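Geranylgeranyl pyrophosphate synthase (Corynebacterium glutamicum, PDB 3LK5) probably catalyses magnesium-dependent prenyl transfer in isoprenoid biosynthesis, condensing allylic and isopentenyl diphosphates as other members of the FPP/GGPP synthase family do. Local coordinates at residues R64-Y69 with A218-R223; A95-I100 with D178-M183; T283-L288 with T327-E332; Q254-L259 with Q335-L340. One frame throughout, in Å; residues are numbered along the deposited sequence. Where two conformers were deposited one is given.

Contact 1 of 4, residues R64-Y69 with A218-R223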
loop_
_atom_site.group_PDB
_atom_site.type_symbol
_atom_site.label_atom_id
_atom_site.label_comp_id
_atom_site.label_asym_id
_atom_site.label_seq_id
_atom_site.Cartn_x
_atom_site.Cartn_y
_atom_site.Cartn_z
ATOM N N ARG A 64 0.150 -19.121 7.292
ATOM C CA ARG A 64 0.125 -18.210 8.465
ATOM C C ARG A 64 1.465 -18.212 9.260
ATOM O O ARG A 64 1.464 -18.063 10.478
ATOM C CB ARG A 64 -1.047 -18.531 9.411
ATOM C CG ARG A 64 -2.417 -18.806 8.706
ATOM C CD ARG A 64 -2.848 -17.697 7.728
ATOM N NE ARG A 64 -4.236 -17.972 7.332
ATOM C CZ ARG A 64 -4.945 -17.280 6.451
ATOM N NH1 ARG A 64 -4.421 -16.210 5.837
ATOM N NH2 ARG A 64 -6.189 -17.671 6.174
ATOM N N ILE A 65 2.570 -18.427 8.561
ATOM C CA ILE A 65 3.890 -18.537 9.216
ATOM C C ILE A 65 4.282 -17.211 9.885
ATOM O O ILE A 65 4.904 -17.186 10.959
ATOM C CB ILE A 65 4.977 -19.000 8.192
ATOM C CG1 ILE A 65 6.261 -19.405 8.917
ATOM C CG2 ILE A 65 5.341 -17.931 7.225
ATOM C CD1 ILE A 65 5.996 -20.336 10.067
ATOM N N ARG A 66 3.893 -16.088 9.258
ATOM C CA ARG A 66 4.305 -14.786 9.798
ATOM C C ARG A 66 3.574 -14.457 11.100
ATOM O O ARG A 66 4.228 -14.145 12.079
ATOM C CB ARG A 66 4.254 -13.651 8.729
ATOM C CG ARG A 66 5.214 -13.902 7.564
ATOM C CD ARG A 66 5.007 -12.962 6.367
ATOM N NE ARG A 66 5.827 -13.452 5.258
ATOM C CZ ARG A 66 5.505 -14.470 4.462
ATOM N NH1 ARG A 66 4.357 -15.106 4.606
ATOM N NH2 ARG A 66 6.349 -14.851 3.507
ATOM N N PRO A 67 2.219 -14.579 11.146
ATOM C CA PRO A 67 1.552 -14.422 12.440
ATOM C C PRO A 67 2.032 -15.446 13.445
ATOM O O PRO A 67 2.143 -15.150 14.629
ATOM C CB PRO A 67 0.066 -14.721 12.129
ATOM C CG PRO A 67 -0.093 -14.396 10.688
ATOM C CD PRO A 67 1.255 -14.731 10.043
ATOM N N LEU A 68 2.329 -16.649 12.983
ATOM C CA LEU A 68 2.854 -17.670 13.922
ATOM C C LEU A 68 4.175 -17.243 14.589
ATOM O O LEU A 68 4.361 -17.392 15.795
ATOM C CB LEU A 68 3.039 -18.989 13.173
ATOM C CG LEU A 68 3.448 -20.214 14.021
ATOM C CD1 LEU A 68 2.621 -20.435 15.337
ATOM C CD2 LEU A 68 3.389 -21.437 13.104
ATOM N N TYR A 69 5.086 -16.667 13.806
ATOM C CA TYR A 69 6.328 -16.149 14.361
ATOM C C TYR A 69 6.126 -14.937 15.248
ATOM O O TYR A 69 6.811 -14.819 16.254
ATOM C CB TYR A 69 7.392 -15.882 13.267
ATOM C CG TYR A 69 8.232 -17.111 12.964
ATOM C CD1 TYR A 69 8.261 -17.652 11.692
ATOM C CD2 TYR A 69 9.006 -17.719 13.977
ATOM C CE1 TYR A 69 9.042 -18.775 11.407
ATOM C CE2 TYR A 69 9.785 -18.817 13.710
ATOM C CZ TYR A 69 9.811 -19.333 12.419
ATOM O OH TYR A 69 10.606 -20.430 12.147
ATOM N N ALA A 218 14.049 -11.104 6.795
ATOM C CA ALA A 218 13.539 -9.975 7.594
ATOM C C ALA A 218 12.021 -10.034 7.623
ATOM O O ALA A 218 11.387 -9.986 8.667
ATOM C CB ALA A 218 13.985 -8.615 6.960
ATOM N N TYR A 219 11.451 -10.242 6.453
ATOM C CA TYR A 219 10.019 -10.145 6.276
ATOM C C TYR A 219 9.253 -11.301 6.933
ATOM O O TYR A 219 8.196 -11.112 7.529
ATOM C CB TYR A 219 9.749 -10.129 4.765
ATOM C CG TYR A 219 8.296 -10.240 4.415
ATOM C CD1 TYR A 219 7.353 -9.370 5.007
ATOM C CD2 TYR A 219 7.860 -11.164 3.466
ATOM C CE1 TYR A 219 6.016 -9.457 4.681
ATOM C CE2 TYR A 219 6.533 -11.251 3.097
ATOM C CZ TYR A 219 5.618 -10.386 3.713
ATOM O OH TYR A 219 4.297 -10.474 3.407
ATOM N N THR A 220 9.804 -12.504 6.836
ATOM C CA THR A 220 9.005 -13.697 7.134
ATOM C C THR A 220 9.206 -14.194 8.548
ATOM O O THR A 220 8.275 -14.754 9.152
ATOM C CB THR A 220 9.331 -14.818 6.103
ATOM O OG1 THR A 220 9.031 -14.323 4.789
ATOM C CG2 THR A 220 8.552 -16.142 6.395
ATOM N N ILE A 221 10.412 -13.989 9.071
ATOM C CA ILE A 221 10.745 -14.534 10.358
ATOM C C ILE A 221 11.288 -13.536 11.347
ATOM O O ILE A 221 10.760 -13.423 12.469
ATOM C CB ILE A 221 11.794 -15.740 10.228
ATOM C CG1 ILE A 221 11.291 -16.741 9.189
ATOM C CG2 ILE A 221 12.012 -16.378 11.650
ATOM C CD1 ILE A 221 11.969 -18.212 9.306
ATOM N N ALA A 222 12.353 -12.823 10.974
ATOM C CA ALA A 222 13.006 -11.962 11.966
ATOM C C ALA A 222 12.127 -10.813 12.445
ATOM O O ALA A 222 11.987 -10.596 13.653
ATOM C CB ALA A 222 14.361 -11.405 11.449
ATOM N N ARG A 223 11.550 -10.064 11.519
ATOM C CA ARG A 223 10.710 -8.965 11.974
ATOM C C ARG A 223 9.382 -9.412 12.639
ATOM O O ARG A 223 8.971 -8.761 13.588
ATOM C CB ARG A 223 10.447 -7.896 10.887
ATOM C CG ARG A 223 11.703 -7.140 10.385
ATOM C CD ARG A 223 12.377 -6.363 11.496
ATOM N NE ARG A 223 13.442 -5.498 10.937
ATOM C CZ ARG A 223 14.335 -4.852 11.682
ATOM N NH1 ARG A 223 14.296 -4.916 13.021
ATOM N NH2 ARG A 223 15.262 -4.085 11.099
#
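R66 lies across one face of the Y219 ring. Its CD sits 4.0 Å from the ring centroid and 21° off the normal, a CH-pi contact, and NE comes down nearer the rim, 3.2 Å from Y219 CE2. The guanidinium is not stacked flat, because its plane is turned 34° from that of the ring. With CG beside its own backbone N (chi1 -62°) and the chain extended to NE, the arginine also brings NH2 within 3.0 Å of T220 OG1, a weak and strongly bent hydrogen bond. OG1 has a second weak partner in T216 O. T220 CG2 stands over one guanidinium face and Y219 OH over the opposite one; that hydroxyl is hydrogen-bonded to Q101.

The two near-parallel helix segments, with axes 8.5 Å apart, belong to the all-helical core of the isoprenoid synthase fold. The Y219 side chain is about 7 Å from that of D108, one of the magnesium-binding aspartates, although no metal is bound to this chain. Helix 205-231 widens here into a pi-type turn at 218-222, and the carbonyl oxygens of Y219 and T220 are buried without a partner in the model.

A turn beyond R66, Y69 meets I221, whose CG2 is centred over the ring, 3.7 Å from its centroid. I221 CD1 reaches farther out, 3.6 Å from Y69 CE1, while the Y69 hydroxyl bonds to that of Y245.

Contact 2 of 4, residues A95-I100 with D178-M183; sequences ASLEFI and DAWRGM
The indole of W180 spans the distance to S96, L97 and I100 of helix 87-111. Its CB makes no contact with them; with CG anti to the backbone N (chi1 -171°) the ring is carried outward from helix 170-199. The pyrrole part is engaged elsewhere, NE1 donating to E160. Contacts across begin on the six-membered ring, where CZ3 lies 3.7 Å from L97 CD2, an oblique approach. At the outermost atom, CH2, two groups converge. S96 OG arrives at the ring edge, 3.3 Å from CH2, although its hydrogen bond is made to A93 O. I100 CD1 sits over a face, 3.9 Å from that same CH2.

The selenomethionine M183 shares this face of the indole, placing CE toward the rim. Its chain is extended until a bend at chi3 (66°) swings CE to meet I100 tip to tip. Packing is tight there, with M183 CE 3.3 Å from I100 CD1 and 3.5 Å from L97 CD2. These long side chains pack between helix segments running nearly parallel with axes 13.3 Å apart.

Helix 144-164 adds A159 against I100 and L163 against W180, and helix 65-78 lays R66 and A70 on L97. From helix 205-231, Y219 packs on I100, L227 on W180 and R223 on M183, placing the contact inside an all-helical bundle.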
loop_
_atom_site.group_PDB
_atom_site.type_symbol
_atom_site.label_atom_id
_atom_site.label_comp_id
_atom_site.label_asym_id
_atom_site.label_seq_id
_atom_site.Cartn_x
_atom_site.Cartn_y
_atom_site.Cartn_z
ATOM N N ALA A 95 -2.128 -11.287 13.341
ATOM C CA ALA A 95 -2.903 -11.638 12.157
ATOM C C ALA A 95 -2.816 -10.580 11.066
ATOM O O ALA A 95 -2.949 -10.907 9.875
ATOM C CB ALA A 95 -4.401 -11.868 12.549
ATOM N N SER A 96 -2.581 -9.325 11.461
ATOM C CA SER A 96 -2.522 -8.215 10.474
ATOM C C SER A 96 -1.433 -8.491 9.414
ATOM O O SER A 96 -1.513 -8.011 8.279
ATOM C CB SER A 96 -2.252 -6.865 11.164
ATOM O OG SER A 96 -0.893 -6.820 11.598
ATOM N N LEU A 97 -0.397 -9.243 9.792
ATOM C CA LEU A 97 0.639 -9.640 8.837
ATOM C C LEU A 97 0.118 -10.373 7.611
ATOM O O LEU A 97 0.723 -10.283 6.541
ATOM C CB LEU A 97 1.700 -10.523 9.517
ATOM C CG LEU A 97 2.419 -9.813 10.668
ATOM C CD1 LEU A 97 3.430 -10.767 11.288
ATOM C CD2 LEU A 97 3.164 -8.556 10.172
ATOM N N GLU A 98 -1.001 -11.095 7.749
ATOM C CA GLU A 98 -1.603 -11.744 6.575
ATOM C C GLU A 98 -2.070 -10.744 5.512
ATOM O O GLU A 98 -2.089 -11.066 4.316
ATOM C CB GLU A 98 -2.799 -12.603 6.986
ATOM C CG GLU A 98 -2.353 -13.827 7.775
ATOM C CD GLU A 98 -1.337 -14.678 6.950
ATOM O OE1 GLU A 98 -1.662 -15.131 5.823
ATOM O OE2 GLU A 98 -0.199 -14.825 7.381
ATOM N N PHE A 99 -2.481 -9.553 5.941
ATOM C CA PHE A 99 -2.851 -8.541 4.928
ATOM C C PHE A 99 -1.646 -7.989 4.173
ATOM O O PHE A 99 -1.738 -7.689 2.977
ATOM C CB PHE A 99 -3.672 -7.423 5.564
ATOM C CG PHE A 99 -5.109 -7.754 5.737
ATOM C CD1 PHE A 99 -5.914 -8.018 4.630
ATOM C CD2 PHE A 99 -5.680 -7.741 6.998
ATOM C CE1 PHE A 99 -7.277 -8.279 4.777
ATOM C CE2 PHE A 99 -7.037 -8.002 7.159
ATOM C CZ PHE A 99 -7.831 -8.280 6.026
ATOM N N ILE A 100 -0.518 -7.846 4.860
ATOM C CA ILE A 100 0.717 -7.452 4.175
ATOM C C ILE A 100 1.027 -8.528 3.160
ATOM O O ILE A 100 1.325 -8.226 1.997
ATOM C CB ILE A 100 1.898 -7.293 5.135
ATOM C CG1 ILE A 100 1.554 -6.210 6.163
ATOM C CG2 ILE A 100 3.187 -6.869 4.334
ATOM C CD1 ILE A 100 2.708 -5.908 7.128
ATOM N N ASP A 178 9.770 -0.037 15.655
ATOM C CA ASP A 178 11.039 -0.465 15.028
ATOM C C ASP A 178 10.823 -1.692 14.134
ATOM O O ASP A 178 11.276 -1.730 12.974
ATOM C CB ASP A 178 12.143 -0.742 16.073
ATOM C CG ASP A 178 12.661 0.536 16.746
ATOM O OD1 ASP A 178 12.447 1.642 16.209
ATOM O OD2 ASP A 178 13.313 0.458 17.817
ATOM N N ALA A 179 10.134 -2.704 14.659
ATOM C CA ALA A 179 9.923 -3.906 13.889
ATOM C C ALA A 179 9.009 -3.660 12.706
ATOM O O ALA A 179 9.259 -4.166 11.610
ATOM C CB ALA A 179 9.320 -5.043 14.778
ATOM N N TRP A 180 7.931 -2.905 12.929
ATOM C CA TRP A 180 6.947 -2.713 11.860
ATOM C C TRP A 180 7.465 -1.769 10.772
ATOM O O TRP A 180 7.255 -2.035 9.551
ATOM C CB TRP A 180 5.669 -2.107 12.476
ATOM C CG TRP A 180 4.454 -2.022 11.558
ATOM C CD1 TRP A 180 4.005 -0.915 10.898
ATOM C CD2 TRP A 180 3.491 -3.056 11.319
ATOM N NE1 TRP A 180 2.824 -1.203 10.232
ATOM C CE2 TRP A 180 2.501 -2.517 10.462
ATOM C CE3 TRP A 180 3.375 -4.396 11.759
ATOM C CZ2 TRP A 180 1.369 -3.263 10.026
ATOM C CZ3 TRP A 180 2.250 -5.156 11.344
ATOM C CH2 TRP A 180 1.269 -4.582 10.475
ATOM N N ARG A 181 8.131 -0.686 11.187
ATOM C CA ARG A 181 8.774 0.220 10.201
ATOM C C ARG A 181 9.847 -0.582 9.407
ATOM O O ARG A 181 9.862 -0.546 8.167
ATOM C CB ARG A 181 9.429 1.412 10.915
ATOM C CG ARG A 181 10.105 2.458 9.964
ATOM C CD ARG A 181 11.141 3.344 10.780
ATOM N NE ARG A 181 10.474 3.867 11.970
ATOM C CZ ARG A 181 10.872 3.609 13.212
ATOM N NH1 ARG A 181 11.990 2.901 13.457
ATOM N NH2 ARG A 181 10.179 4.098 14.192
ATOM N N GLY A 182 10.683 -1.335 10.136
ATOM C CA GLY A 182 11.772 -2.129 9.471
ATOM C C GLY A 182 11.189 -3.117 8.470
ATOM O O GLY A 182 11.562 -3.119 7.293
HETATM N N MSE A 183 10.217 -3.922 8.904
HETATM C CA MSE A 183 9.683 -4.984 8.095
HETATM C C MSE A 183 9.144 -4.505 6.753
HETATM O O MSE A 183 9.417 -5.115 5.718
HETATM C CB MSE A 183 8.523 -5.668 8.834
HETATM C CG MSE A 183 7.908 -6.758 8.020
HETATM SE SE MSE A 183 6.452 -7.554 9.117
HETATM C CE MSE A 183 5.279 -5.998 9.167
#

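Contact 3 of 4, residues T283-L288 with T327-E332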
loop_
_atom_site.group_PDB
_atom_site.type_symbol
_atom_site.label_atom_id
_atom_site.label_comp_id
_atom_site.label_asym_id
_atom_site.label_seq_id
_atom_site.Cartn_x
_atom_site.Cartn_y
_atom_site.Cartn_z
ATOM N N THR A 283 17.970 -16.974 -8.292
ATOM C CA THR A 283 18.274 -17.579 -7.015
ATOM C C THR A 283 19.774 -17.699 -6.750
ATOM O O THR A 283 20.629 -17.588 -7.676
ATOM C CB THR A 283 17.606 -18.973 -6.949
ATOM O OG1 THR A 283 18.085 -19.789 -8.036
ATOM C CG2 THR A 283 16.081 -18.850 -7.085
ATOM N N VAL A 284 20.113 -17.955 -5.493
ATOM C CA VAL A 284 21.470 -18.353 -5.151
ATOM C C VAL A 284 21.847 -19.670 -5.870
ATOM O O VAL A 284 22.977 -19.793 -6.361
ATOM C CB VAL A 284 21.638 -18.511 -3.621
ATOM C CG1 VAL A 284 22.931 -19.265 -3.276
ATOM C CG2 VAL A 284 21.616 -17.094 -2.946
ATOM N N LEU A 285 20.910 -20.620 -5.926
ATOM C CA LEU A 285 21.106 -21.878 -6.686
ATOM C C LEU A 285 21.536 -21.581 -8.142
ATOM O O LEU A 285 22.559 -22.116 -8.642
ATOM C CB LEU A 285 19.812 -22.709 -6.709
ATOM C CG LEU A 285 19.776 -24.012 -7.534
ATOM C CD1 LEU A 285 20.794 -25.033 -7.024
ATOM C CD2 LEU A 285 18.394 -24.639 -7.663
ATOM N N LEU A 286 20.747 -20.751 -8.830
ATOM C CA LEU A 286 21.060 -20.409 -10.222
ATOM C C LEU A 286 22.395 -19.678 -10.375
ATOM O O LEU A 286 23.163 -19.986 -11.298
ATOM C CB LEU A 286 19.903 -19.629 -10.891
ATOM C CG LEU A 286 20.121 -19.212 -12.354
ATOM C CD1 LEU A 286 20.358 -20.429 -13.315
ATOM C CD2 LEU A 286 18.967 -18.300 -12.843
ATOM N N ALA A 287 22.694 -18.734 -9.485
ATOM C CA ALA A 287 23.952 -17.993 -9.580
ATOM C C ALA A 287 25.165 -18.914 -9.412
ATOM O O ALA A 287 26.136 -18.841 -10.191
ATOM C CB ALA A 287 23.992 -16.845 -8.567
ATOM N N LEU A 288 25.106 -19.777 -8.403
ATOM C CA LEU A 288 26.135 -20.768 -8.174
ATOM C C LEU A 288 26.208 -21.795 -9.323
ATOM O O LEU A 288 27.322 -22.198 -9.705
ATOM C CB LEU A 288 25.941 -21.467 -6.826
ATOM C CG LEU A 288 26.119 -20.650 -5.521
ATOM C CD1 LEU A 288 25.596 -21.470 -4.318
ATOM C CD2 LEU A 288 27.582 -20.253 -5.303
ATOM N N THR A 327 26.168 -29.438 -12.052
ATOM C CA THR A 327 27.176 -28.457 -11.635
ATOM C C THR A 327 27.671 -28.683 -10.195
ATOM O O THR A 327 28.750 -28.213 -9.822
ATOM C CB THR A 327 26.679 -26.999 -11.725
ATOM O OG1 THR A 327 25.636 -26.813 -10.768
ATOM C CG2 THR A 327 26.168 -26.607 -13.142
ATOM N N GLY A 328 26.897 -29.403 -9.382
ATOM C CA GLY A 328 27.211 -29.487 -7.953
ATOM C C GLY A 328 26.616 -28.361 -7.092
ATOM O O GLY A 328 26.794 -28.356 -5.856
ATOM N N ALA A 329 25.921 -27.409 -7.713
ATOM C CA ALA A 329 25.401 -26.263 -6.977
ATOM C C ALA A 329 24.351 -26.682 -5.942
ATOM O O ALA A 329 24.281 -26.072 -4.884
ATOM C CB ALA A 329 24.823 -25.194 -7.924
ATOM N N GLU A 330 23.547 -27.706 -6.240
ATOM C CA GLU A 330 22.511 -28.149 -5.284
ATOM C C GLU A 330 23.122 -28.549 -3.924
ATOM O O GLU A 330 22.664 -28.111 -2.846
ATOM C CB GLU A 330 21.643 -29.258 -5.897
ATOM C CG GLU A 330 20.572 -29.816 -4.925
ATOM C CD GLU A 330 19.785 -30.932 -5.537
ATOM O OE1 GLU A 330 20.286 -31.585 -6.514
ATOM O OE2 GLU A 330 18.669 -31.192 -5.048
ATOM N N GLU A 331 24.184 -29.353 -3.947
ATOM C CA GLU A 331 24.885 -29.668 -2.711
ATOM C C GLU A 331 25.479 -28.470 -2.000
ATOM O O GLU A 331 25.489 -28.431 -0.777
ATOM C CB GLU A 331 25.934 -30.820 -2.887
ATOM C CG GLU A 331 26.303 -31.200 -4.304
ATOM C CD GLU A 331 25.217 -31.948 -5.062
ATOM O OE1 GLU A 331 24.707 -32.974 -4.549
ATOM O OE2 GLU A 331 24.890 -31.512 -6.189
ATOM N N GLU A 332 26.004 -27.488 -2.733
ATOM C CA GLU A 332 26.502 -26.285 -2.091
ATOM C C GLU A 332 25.357 -25.518 -1.372
ATOM O O GLU A 332 25.516 -25.025 -0.261
ATOM C CB GLU A 332 27.184 -25.374 -3.138
ATOM C CG GLU A 332 27.899 -24.184 -2.531
ATOM C CD GLU A 332 28.806 -23.415 -3.543
ATOM O OE1 GLU A 332 28.914 -23.814 -4.741
ATOM O OE2 GLU A 332 29.409 -22.401 -3.111
#
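A329 presses its CB against the backbone and CB of L288, and this is the close-packed part of the contact. The methyl is 3.9 Å from both L288 C and L285 O, and 4.0 Å from L288 CB. A side chain this small lets the backbones come within 5.7 Å, measured from L288 CA to A329 CA. Next to it, the isobutyl group of L285 sets CD1 3.9 Å from E330 N at the start of helix 329-347. L288, about one turn on, crosses E332 at about a right angle. Both of its methyls lie against the carboxylate, with CD2 3.6 Å from E332 OE2. That acid is not left in purely apolar company, since OE1 forms a salt bridge with R292, which also donates to T327 O.

Toward solvent the fit slackens. The CB of E330 points away from helix 284-296, and the residue is only brushed by L285; its carboxylate makes no more than a long, weak ion pair with R325.

Both segments are the first turns of helices. On one, T283 OG1 caps helix 284-296 by accepting from L286 N, 2.9 Å away. On the other, T327 OG1 accepts from A329 N in an ST turn that leads through G328, at positive phi, into helix 329-347. The arrangement is thus a packing of two helix N termini, one with a threonine N-cap, within an all-alpha isoprenoid synthase fold.

Contact 4 of 4, residues Q254-L259 with Q335-L340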
loop_
_atom_site.group_PDB
_atom_site.type_symbol
_atom_site.label_atom_id
_atom_site.label_comp_id
_atom_site.label_asym_id
_atom_site.label_seq_id
_atom_site.Cartn_x
_atom_site.Cartn_y
_atom_site.Cartn_z
ATOM N N GLN A 254 14.401 -19.589 2.571
ATOM C CA GLN A 254 14.328 -19.207 1.154
ATOM C C GLN A 254 15.165 -20.170 0.301
ATOM O O GLN A 254 14.761 -20.549 -0.799
ATOM C CB GLN A 254 14.870 -17.808 0.905
ATOM C CG GLN A 254 14.623 -17.389 -0.572
ATOM C CD GLN A 254 13.172 -17.469 -0.926
ATOM O OE1 GLN A 254 12.345 -16.919 -0.210
ATOM N NE2 GLN A 254 12.833 -18.175 -2.004
ATOM N N LEU A 255 16.337 -20.514 0.818
ATOM C CA LEU A 255 17.196 -21.513 0.072
ATOM C C LEU A 255 16.478 -22.838 -0.130
ATOM O O LEU A 255 16.533 -23.412 -1.225
ATOM C CB LEU A 255 18.525 -21.727 0.757
ATOM C CG LEU A 255 19.465 -20.499 0.852
ATOM C CD1 LEU A 255 20.697 -20.911 1.674
ATOM C CD2 LEU A 255 19.877 -19.976 -0.540
ATOM N N ARG A 256 15.793 -23.317 0.912
ATOM C CA ARG A 256 14.991 -24.552 0.784
ATOM C C ARG A 256 13.895 -24.360 -0.258
ATOM O O ARG A 256 13.625 -25.264 -1.071
ATOM C CB ARG A 256 14.359 -24.975 2.132
ATOM C CG ARG A 256 13.419 -26.214 2.041
ATOM C CD ARG A 256 14.149 -27.470 1.429
ATOM N NE ARG A 256 15.220 -27.891 2.327
ATOM C CZ ARG A 256 16.308 -28.588 1.978
ATOM N NH1 ARG A 256 16.502 -28.955 0.711
ATOM N NH2 ARG A 256 17.206 -28.894 2.918
ATOM N N ASP A 257 13.235 -23.204 -0.204
ATOM C CA ASP A 257 12.173 -22.892 -1.157
ATOM C C ASP A 257 12.700 -22.843 -2.622
ATOM O O ASP A 257 12.011 -23.303 -3.550
ATOM C CB ASP A 257 11.479 -21.562 -0.765
ATOM C CG ASP A 257 10.328 -21.767 0.239
ATOM O OD1 ASP A 257 10.122 -22.899 0.750
ATOM O OD2 ASP A 257 9.613 -20.779 0.534
ATOM N N ASP A 258 13.915 -22.308 -2.800
ATOM C CA ASP A 258 14.561 -22.314 -4.113
ATOM C C ASP A 258 14.812 -23.760 -4.590
ATOM O O ASP A 258 14.540 -24.067 -5.738
ATOM C CB ASP A 258 15.889 -21.585 -4.098
ATOM C CG ASP A 258 15.775 -20.111 -3.727
ATOM O OD1 ASP A 258 14.688 -19.492 -3.846
ATOM O OD2 ASP A 258 16.810 -19.572 -3.331
ATOM N N LEU A 259 15.287 -24.641 -3.706
ATOM C CA LEU A 259 15.531 -26.030 -4.121
ATOM C C LEU A 259 14.222 -26.709 -4.483
ATOM O O LEU A 259 14.132 -27.376 -5.529
ATOM C CB LEU A 259 16.303 -26.818 -3.058
ATOM C CG LEU A 259 17.718 -26.333 -2.735
ATOM C CD1 LEU A 259 18.378 -27.219 -1.682
ATOM C CD2 LEU A 259 18.623 -26.305 -4.022
ATOM N N GLN A 335 24.457 -27.493 1.826
ATOM C CA GLN A 335 25.436 -27.199 2.883
ATOM C C GLN A 335 25.160 -25.865 3.582
ATOM O O GLN A 335 25.273 -25.759 4.806
ATOM C CB GLN A 335 26.888 -27.257 2.340
ATOM C CG GLN A 335 27.374 -28.716 2.056
ATOM C CD GLN A 335 28.528 -28.835 1.004
ATOM O OE1 GLN A 335 28.803 -29.948 0.494
ATOM N NE2 GLN A 335 29.174 -27.702 0.670
ATOM N N ARG A 336 24.830 -24.841 2.807
ATOM C CA ARG A 336 24.489 -23.530 3.394
ATOM C C ARG A 336 23.255 -23.645 4.297
ATOM O O ARG A 336 23.230 -23.070 5.389
ATOM C CB ARG A 336 24.169 -22.525 2.294
ATOM C CG ARG A 336 25.375 -22.009 1.555
ATOM C CD ARG A 336 24.925 -20.852 0.703
ATOM N NE ARG A 336 25.958 -20.359 -0.191
ATOM C CZ ARG A 336 25.985 -19.102 -0.630
ATOM N NH1 ARG A 336 25.038 -18.221 -0.252
ATOM N NH2 ARG A 336 26.952 -18.729 -1.457
ATOM N N ILE A 337 22.253 -24.407 3.851
ATOM C CA ILE A 337 21.004 -24.595 4.635
ATOM C C ILE A 337 21.361 -25.252 5.970
ATOM O O ILE A 337 20.920 -24.827 7.056
ATOM C CB ILE A 337 19.959 -25.424 3.821
ATOM C CG1 ILE A 337 19.442 -24.623 2.605
ATOM C CG2 ILE A 337 18.762 -25.908 4.702
ATOM C CD1 ILE A 337 18.627 -25.477 1.639
ATOM N N SER A 338 22.199 -26.290 5.904
ATOM C CA SER A 338 22.614 -27.008 7.108
ATOM C C SER A 338 23.313 -26.090 8.104
ATOM O O SER A 338 22.999 -26.103 9.310
ATOM C CB SER A 338 23.529 -28.187 6.714
ATOM O OG SER A 338 22.731 -29.209 6.159
ATOM N N GLN A 339 24.272 -25.309 7.602
ATOM C CA GLN A 339 25.077 -24.390 8.401
ATOM C C GLN A 339 24.177 -23.350 9.085
ATOM O O GLN A 339 24.309 -23.067 10.294
ATOM C CB GLN A 339 26.029 -23.607 7.484
ATOM C CG GLN A 339 27.294 -24.281 7.015
ATOM C CD GLN A 339 28.179 -23.293 6.236
ATOM O OE1 GLN A 339 27.960 -23.032 5.039
ATOM N NE2 GLN A 339 29.171 -22.732 6.921
ATOM N N LEU A 340 23.306 -22.749 8.289
ATOM C CA LEU A 340 22.385 -21.713 8.785
ATOM C C LEU A 340 21.358 -22.246 9.778
ATOM O O LEU A 340 20.969 -21.531 10.728
ATOM C CB LEU A 340 21.670 -21.058 7.606
ATOM C CG LEU A 340 22.512 -20.092 6.761
ATOM C CD1 LEU A 340 21.830 -19.804 5.430
ATOM C CD2 LEU A 340 22.756 -18.839 7.552
#
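Within the helix whose L255 and R256 meet I337, Q254 NE2 donates to D258 OD1 at 2.9 Å in a nearly straight bond (171°), reaching the oxygen from above the carboxylate plane. R256 is held as well, through NH1 by a salt bridge to E334 and through NE by T369 O, and turns one guanidinium face to I337. I337 CD1 stands over the centre of that face, 3.8 Å above its plane, while CG2 comes over the same face nearer one corner, 3.8 Å from R256 NH2. The arginine chain bends at chi2 (57°) and chi3, which turns the guanidinium toward I337. Its two polar partners fix the rotation of the guanidinium, so a charged group serves as one wall for an apolar side chain.

I337 packs against L255, R256 and L259 of the opposing helix. Its CD1 also comes 3.6 Å from R256 N, and meets L259 CD1 tip to tip at 3.8 Å. The L255 and I337 side chains lie alongside one another, pointing opposite ways, with L255 CB 3.6 Å from I337 CG1. Farther out, L255 CD1 lies 3.9 Å from R336 CB, its side chain crossing that of R336 at about a right angle, and the tip of L340 is a looser neighbour. R336 continues past the leucine to a salt bridge with D209.

No hydrogen bond links the two segments; they are antiparallel, with axes 9.9 Å apart at an angle of 153°. Helix 284-296 supplies V284 against both L255 and R336, and L285 against L259. Helix 205-231 adds N212 beside L255 and V205 beside R336, and these two helices flank the L255-R336 end of the contact.

Contacts 1 and 2 form a buried pair, about 9 Å apart between centres; contacts 3 and 4, about 10 Å apart, form a second pair farther out, contact 4 only partly buried. The first pair is joined directly by the R64-E98 salt bridge; along the chain, contact 2 is nested inside the loop closed by contact 1. Contact 3 is likewise nested within contact 4, and the two share helix 329-347. Both follow contacts 1 and 2 in the chain. Contacts 2 and 3, about 31 Å apart, lie on opposite sides of the chain's centre. Helices 205-231 and 236-263, successive in the chain, carry contacts 1 and 4, whose centres are about 17 Å apart and which do not touch.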